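Local coordinates for protein acetamidase (Bacillus halodurans, PDB 2II1) that probably hydrolyses non-peptide carbon-nitrogen bonds in linear amides, and binds calcium ions, at residues A[19-24]-A[59-64]; A[64-69]-A[205-210]; A[263-268]-A[285-290]. All blocks are in the same frame, centred on the assembly; numbering follows the deposited sequence. Where two conformers were deposited one is given.

How the interactions relate
Interactions 1 and 2 are neighbours, with centres 12 Å apart. They share Leu64 and use the same strand, 60-67. Interaction 1 sets this strand beside strand 22-25 within one sheet, so backbone polar atoms take part. Interaction 2 packs the strand against strand 201-210 of another sheet, through methyl groups and without a hydrogen bond. Both are partly buried. Interaction 3 lies at the other end of the fold, its centre 30 Å from that of interaction 2. It is a buried helix-to-sheet contact next to the second subunit. Its strand belongs to the same sheet as strand 201-210. Here an aromatic ring and leucines do the packing, and a water bridges the backbones.

Interaction 1 of 3, residues A[19-24]-A[59-64]; sequences VPIASC and PATGPL
Ile21 lies over one face of the flat Gly62-Pro63 peptide, which is cis. Its CD1 is 3.5 Å from Gly62 O, and its CG2 sits over the same face, 3.6 Å from that oxygen. The carbonyl oxygen of Val19 lies against the Pro63 ring, with Val19 O 3.4 Å from Pro63 CD. At chi1 67°, CG1 of Ile21 stands between the backbone N and the carbonyl carbon, which turns the chain over the peptide. Ile21 N donates to Pro63 O at 3.0 Å, nearly along the C=O axis (162°). The CA of Pro20 approaches the same oxygen. This is where strand 22-25 joins strand 60-67 as its parallel neighbour in a mixed sheet. Ala22 O continues the pairing by bonding to Tyr65 N. An alanine at Ile21 is likely to leave this face of the cis peptide uncovered and to open a gap beside Leu5 of strand 3-5. Farther along, Leu64 spreads its two methyls. CD1 meets Ala22 CB at 4.1 Å, and CD2 meets Cys24 SG at 3.8 Å. Ala22 N is buried here with no hydrogen-bond partner in the model.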
# COMPACT_ATOMS: atom_id res chain seq x y z
N VAL A 19 -8.18 -18.41 30.45
CA VAL A 19 -8.73 -17.81 31.67
C VAL A 19 -8.14 -16.39 31.81
O VAL A 19 -6.96 -16.20 31.61
CB VAL A 19 -8.45 -18.66 32.94
CG1 VAL A 19 -9.11 -18.02 34.15
CG2 VAL A 19 -8.96 -20.09 32.76
N PRO A 20 -8.98 -15.38 32.09
CA PRO A 20 -8.43 -14.03 32.22
C PRO A 20 -7.39 -13.91 33.33
O PRO A 20 -7.59 -14.45 34.42
CB PRO A 20 -9.65 -13.19 32.59
CG PRO A 20 -10.80 -13.96 32.11
CD PRO A 20 -10.44 -15.41 32.26
N ILE A 21 -6.29 -13.22 33.04
CA ILE A 21 -5.25 -12.93 34.05
C ILE A 21 -5.60 -11.64 34.81
O ILE A 21 -4.96 -11.29 35.80
CB ILE A 21 -3.82 -12.85 33.42
CG1 ILE A 21 -3.69 -11.63 32.49
CG2 ILE A 21 -3.49 -14.13 32.66
CD1 ILE A 21 -2.33 -11.52 31.78
N ALA A 22 -6.64 -10.95 34.36
CA ALA A 22 -6.95 -9.65 34.91
C ALA A 22 -8.27 -9.14 34.34
O ALA A 22 -8.74 -9.62 33.30
CB ALA A 22 -5.88 -8.70 34.61
N SER A 23 -8.85 -8.21 35.07
CA SER A 23 -10.12 -7.59 34.72
C SER A 23 -9.96 -6.11 34.81
O SER A 23 -9.15 -5.63 35.62
CB SER A 23 -11.23 -7.98 35.68
OG SER A 23 -11.45 -9.37 35.70
N CYS A 24 -10.74 -5.39 34.00
CA CYS A 24 -10.91 -3.94 34.14
C CYS A 24 -12.35 -3.51 33.85
O CYS A 24 -13.19 -4.32 33.47
CB CYS A 24 -9.94 -3.17 33.23
SG CYS A 24 -10.31 -3.27 31.51
N PRO A 59 4.12 -14.91 21.56
CA PRO A 59 3.46 -14.75 22.83
C PRO A 59 2.66 -13.45 22.89
O PRO A 59 3.13 -12.41 22.42
CB PRO A 59 4.62 -14.72 23.82
CG PRO A 59 5.75 -14.13 23.03
CD PRO A 59 5.57 -14.67 21.66
N ALA A 60 1.46 -13.53 23.46
CA ALA A 60 0.65 -12.36 23.74
C ALA A 60 0.41 -12.28 25.26
O ALA A 60 0.11 -13.29 25.88
CB ALA A 60 -0.66 -12.45 22.99
N THR A 61 0.60 -11.09 25.84
CA THR A 61 0.25 -10.84 27.24
C THR A 61 -1.27 -10.67 27.34
O THR A 61 -1.86 -9.94 26.56
CB THR A 61 0.98 -9.59 27.78
OG1 THR A 61 2.40 -9.79 27.72
CG2 THR A 61 0.55 -9.27 29.23
N GLY A 62 -1.89 -11.38 28.28
CA GLY A 62 -3.35 -11.44 28.39
C GLY A 62 -3.77 -12.85 28.77
O GLY A 62 -2.92 -13.68 29.09
N PRO A 63 -5.09 -13.14 28.73
CA PRO A 63 -6.18 -12.25 28.30
C PRO A 63 -6.74 -11.34 29.38
O PRO A 63 -6.76 -11.69 30.54
CB PRO A 63 -7.26 -13.21 27.80
CG PRO A 63 -6.89 -14.56 28.29
CD PRO A 63 -5.60 -14.48 29.05
N LEU A 64 -7.16 -10.15 28.98
CA LEU A 64 -7.77 -9.18 29.88
C LEU A 64 -9.28 -9.27 29.71
O LEU A 64 -9.78 -9.15 28.58
CB LEU A 64 -7.29 -7.76 29.51
CG LEU A 64 -8.06 -6.62 30.16
CD1 LEU A 64 -7.68 -6.47 31.65
CD2 LEU A 64 -7.88 -5.33 29.38

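Interaction 2 of 3, residues A[64-69]-A[205-210]; sequences LYVEGA and LKVNVK
Val66 and Val209 meet where two strands of different sheets pass at 49°, with segment axes 8.4 Å apart at their closest. No hydrogen bond joins the two backbones. After Val66 the first chain makes a type II turn to Ala69, closed by Ala69 N to Val66 O at 3.2 Å. Gly68 takes the positive phi of the turn (96°). The turn brings Ala69 back beside Val209, so the first and last residues of the turn touch that one valine. CG2 of Val209 rests against both Val66 CG1, at 3.4 Å, and Ala69 CB, at 3.8 Å. The first pair is tighter than usual for two methyl carbons. For the other branch of Val209, chi1 171° sets CG1 anti to the backbone N, which leads it to Gly68 O, 3.9 Å away. Val66 CG2 faces Val207 CG2, also at 3.9 Å, but Val207 has two conformers, so this contact is less certain. Leu64 only grazes Val207. Here strand 60-67 of one sheet lies over strand 201-210 of another. Strand 28-34 adds Val30, which touches both Leu64 and Val207. The contact probably rests on close fit and the hydrophobic effect, since the touching side chains offer only hydrocarbon.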
# COMPACT_ATOMS: atom_id res chain seq x y z
N LEU A 64 -7.16 -10.15 28.98
CA LEU A 64 -7.77 -9.18 29.88
C LEU A 64 -9.28 -9.27 29.71
O LEU A 64 -9.78 -9.15 28.58
CB LEU A 64 -7.29 -7.76 29.51
CG LEU A 64 -8.06 -6.62 30.16
CD1 LEU A 64 -7.68 -6.47 31.65
CD2 LEU A 64 -7.88 -5.33 29.38
N TYR A 65 -10.00 -9.46 30.83
CA TYR A 65 -11.47 -9.42 30.86
C TYR A 65 -11.94 -7.98 31.09
O TYR A 65 -11.69 -7.39 32.16
CB TYR A 65 -12.04 -10.35 31.96
CG TYR A 65 -13.51 -10.70 31.77
CD1 TYR A 65 -14.51 -9.79 32.11
CD2 TYR A 65 -13.90 -11.93 31.23
CE1 TYR A 65 -15.86 -10.08 31.93
CE2 TYR A 65 -15.26 -12.24 31.06
CZ TYR A 65 -16.23 -11.29 31.41
OH TYR A 65 -17.58 -11.54 31.24
N VAL A 66 -12.62 -7.43 30.08
CA VAL A 66 -13.20 -6.09 30.16
C VAL A 66 -14.68 -6.23 30.60
O VAL A 66 -15.54 -6.68 29.82
CB VAL A 66 -13.08 -5.34 28.80
CG1 VAL A 66 -13.58 -3.90 28.90
CG2 VAL A 66 -11.64 -5.38 28.31
N GLU A 67 -14.97 -5.91 31.86
CA GLU A 67 -16.34 -6.06 32.41
C GLU A 67 -17.24 -5.02 31.78
O GLU A 67 -16.81 -3.90 31.58
CB GLU A 67 -16.37 -5.87 33.92
CG GLU A 67 -15.55 -6.87 34.69
CD GLU A 67 -15.85 -6.89 36.18
OE1 GLU A 67 -16.58 -6.01 36.73
OE2 GLU A 67 -15.35 -7.83 36.83
N GLY A 68 -18.47 -5.41 31.45
CA GLY A 68 -19.41 -4.57 30.70
C GLY A 68 -19.42 -4.85 29.20
O GLY A 68 -20.39 -4.49 28.51
N ALA A 69 -18.34 -5.48 28.71
CA ALA A 69 -18.18 -5.87 27.32
C ALA A 69 -18.96 -7.16 27.10
O ALA A 69 -18.74 -8.14 27.81
CB ALA A 69 -16.69 -6.08 26.96
N LEU A 205 -2.38 1.55 27.40
CA LEU A 205 -3.58 1.80 26.63
C LEU A 205 -4.76 2.13 27.55
O LEU A 205 -4.75 1.78 28.73
CB LEU A 205 -3.87 0.58 25.74
CG LEU A 205 -4.03 -0.81 26.36
CD1 LEU A 205 -5.43 -1.03 26.89
CD2 LEU A 205 -3.76 -1.88 25.36
N LYS A 206 -5.76 2.81 26.99
CA LYS A 206 -7.08 2.94 27.62
C LYS A 206 -8.10 2.09 26.85
O LYS A 206 -8.19 2.15 25.58
CB LYS A 206 -7.49 4.42 27.64
CG LYS A 206 -8.80 4.71 28.36
CD LYS A 206 -9.03 6.23 28.52
CE LYS A 206 -10.52 6.54 28.81
NZ LYS A 206 -10.70 7.86 29.50
N VAL A 207 -8.87 1.28 27.58
CA VAL A 207 -9.83 0.40 26.95
C VAL A 207 -11.27 0.85 27.22
O VAL A 207 -11.70 0.94 28.39
CB VAL A 207 -9.59 -1.09 27.36
CG1 VAL A 207 -9.54 -1.25 28.88
CG2 VAL A 207 -10.64 -1.99 26.73
N ASN A 208 -12.02 1.15 26.14
CA ASN A 208 -13.43 1.54 26.25
C ASN A 208 -14.32 0.51 25.61
O ASN A 208 -13.95 -0.12 24.62
CB ASN A 208 -13.71 2.91 25.63
CG ASN A 208 -12.88 4.00 26.25
OD1 ASN A 208 -12.72 4.08 27.46
ND2 ASN A 208 -12.34 4.86 25.40
N VAL A 209 -15.49 0.31 26.21
CA VAL A 209 -16.49 -0.60 25.67
C VAL A 209 -17.48 0.26 24.91
O VAL A 209 -17.93 1.30 25.43
CB VAL A 209 -17.20 -1.40 26.76
CG1 VAL A 209 -18.39 -2.18 26.16
CG2 VAL A 209 -16.23 -2.34 27.42
N LYS A 210 -17.73 -0.12 23.67
CA LYS A 210 -18.70 0.57 22.83
C LYS A 210 -19.81 -0.42 22.54
O LYS A 210 -19.56 -1.54 22.11
CB LYS A 210 -18.09 1.11 21.53
CG LYS A 210 -17.05 2.20 21.71
CD LYS A 210 -17.64 3.49 22.29
CE LYS A 210 -16.79 4.01 23.45
NZ LYS A 210 -17.61 4.61 24.56

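Interaction 3 of 3, residues A[263-268]-A[285-290]; sequences MLLSGA and FSLALH
Leu265 and Phe285 make the centre of a helix-on-sheet packing between helix 258-268 and strand 281-288, in which the helix segment 263-268 crosses the strand segment 285-288 at 87°. Leu265 bends round one corner of the ring. Its CB is 3.6 Å from Phe285 CZ, and its CD2 is at the same distance from Phe285 CE1. Its CD1 stands over one face of the Phe285 ring, 4.2 Å above the plane and shifted toward the rim. The backbone takes the edge: Leu265 O lies in the ring plane, 3.5 Å from Phe285 CZ. One leucine therefore meets the ring both from above and from the side. Phe285 has CG anti to the backbone N (chi1 -160°), and this carries the ring up to the helix.

Leu287, two residues along the strand, points to the same side. Its CD2 meets Leu264 CD2 at 4.1 Å, the two side chains crossing at about a right angle. Its CD1 turns to the end of the helix segment and sits 3.7 Å from Ala268 O, beside Ala268 CB.

Helix 235-253 backs this layer, with Met246, Ala247 and Leu250 against Leu265 and Thr243 against Phe285. The second subunit lies next to the helix. Ser266, whose CB is directed away from the strand, hydrogen-bonds through OG to Leu193 N and Cys195 O of that subunit, while Leu264 and Ala268 touch its Leu126.

Where helix and strand come close, a single water links them. It donates to Ala268 O at 2.8 Å and accepts from Ala288 N at 2.9 Å.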
# COMPACT_ATOMS: atom_id res chain seq x y z
N MSE A 263 -16.84 5.92 -5.68
CA MSE A 263 -16.18 7.04 -6.37
C MSE A 263 -15.32 7.84 -5.40
O MSE A 263 -14.20 8.24 -5.72
CB MSE A 263 -17.21 7.95 -7.02
CG MSE A 263 -17.79 7.38 -8.26
SE MSE A 263 -19.09 8.57 -9.01
CE MSE A 263 -19.64 7.42 -10.57
N LEU A 264 -15.84 8.06 -4.21
CA LEU A 264 -15.08 8.80 -3.22
C LEU A 264 -13.80 8.04 -2.87
O LEU A 264 -12.74 8.66 -2.79
CB LEU A 264 -15.90 9.13 -1.97
CG LEU A 264 -15.13 9.94 -0.93
CD1 LEU A 264 -14.84 11.35 -1.43
CD2 LEU A 264 -15.87 9.96 0.42
N LEU A 265 -13.90 6.72 -2.67
CA LEU A 265 -12.76 5.88 -2.30
C LEU A 265 -11.71 5.82 -3.41
O LEU A 265 -10.51 6.00 -3.15
CB LEU A 265 -13.23 4.44 -2.00
CG LEU A 265 -14.16 4.20 -0.78
CD1 LEU A 265 -14.21 2.71 -0.39
CD2 LEU A 265 -13.76 5.05 0.38
N SER A 266 -12.16 5.53 -4.62
CA SER A 266 -11.30 5.48 -5.80
C SER A 266 -10.59 6.81 -6.04
O SER A 266 -9.42 6.85 -6.44
CB SER A 266 -12.12 5.09 -7.02
OG SER A 266 -11.34 4.40 -7.95
N GLY A 267 -11.30 7.90 -5.76
CA GLY A 267 -10.72 9.23 -5.96
C GLY A 267 -9.90 9.84 -4.82
O GLY A 267 -9.03 10.68 -5.07
N ALA A 268 -10.19 9.45 -3.58
CA ALA A 268 -9.69 10.19 -2.41
C ALA A 268 -9.08 9.26 -1.35
O ALA A 268 -8.40 9.73 -0.47
CB ALA A 268 -10.88 10.97 -1.78
N PHE A 285 -7.79 -0.19 4.01
CA PHE A 285 -8.22 0.97 3.24
C PHE A 285 -8.34 2.15 4.17
O PHE A 285 -9.07 2.08 5.18
CB PHE A 285 -9.57 0.76 2.53
CG PHE A 285 -9.77 1.73 1.41
CD1 PHE A 285 -10.23 3.01 1.65
CD2 PHE A 285 -9.38 1.39 0.13
CE1 PHE A 285 -10.33 3.92 0.61
CE2 PHE A 285 -9.50 2.27 -0.89
CZ PHE A 285 -9.99 3.55 -0.66
N SER A 286 -7.71 3.26 3.77
CA SER A 286 -7.58 4.46 4.57
C SER A 286 -8.21 5.68 3.87
O SER A 286 -7.94 5.95 2.67
CB SER A 286 -6.10 4.72 4.85
OG SER A 286 -5.89 5.95 5.49
N LEU A 287 -9.05 6.40 4.62
CA LEU A 287 -9.62 7.66 4.15
C LEU A 287 -9.49 8.77 5.23
O LEU A 287 -9.72 8.51 6.41
CB LEU A 287 -11.07 7.43 3.76
CG LEU A 287 -11.83 8.59 3.12
CD1 LEU A 287 -11.35 8.89 1.66
CD2 LEU A 287 -13.31 8.29 3.19
N ALA A 288 -9.17 10.00 4.79
CA ALA A 288 -8.98 11.16 5.66
C ALA A 288 -10.22 11.49 6.51
O ALA A 288 -11.34 11.49 6.01
CB ALA A 288 -8.58 12.38 4.84
N LEU A 289 -10.01 11.77 7.80
CA LEU A 289 -11.13 11.98 8.74
C LEU A 289 -11.95 13.22 8.36
O LEU A 289 -13.14 13.32 8.68
CB LEU A 289 -10.64 12.13 10.18
CG LEU A 289 -9.92 10.94 10.82
CD1 LEU A 289 -9.13 11.45 12.02
CD2 LEU A 289 -10.89 9.87 11.21
N HIS A 290 -11.34 14.18 7.68
CA HIS A 290 -12.09 15.37 7.33
C HIS A 290 -13.24 15.09 6.35
O HIS A 290 -14.16 15.90 6.26
CB HIS A 290 -11.16 16.48 6.81
CG HIS A 290 -10.58 16.22 5.46
ND1 HIS A 290 -11.29 16.43 4.29
CD2 HIS A 290 -9.36 15.78 5.07
CE1 HIS A 290 -10.54 16.12 3.25
NE2 HIS A 290 -9.36 15.72 3.70
O HOH W 1 -7.80 9.69 2.25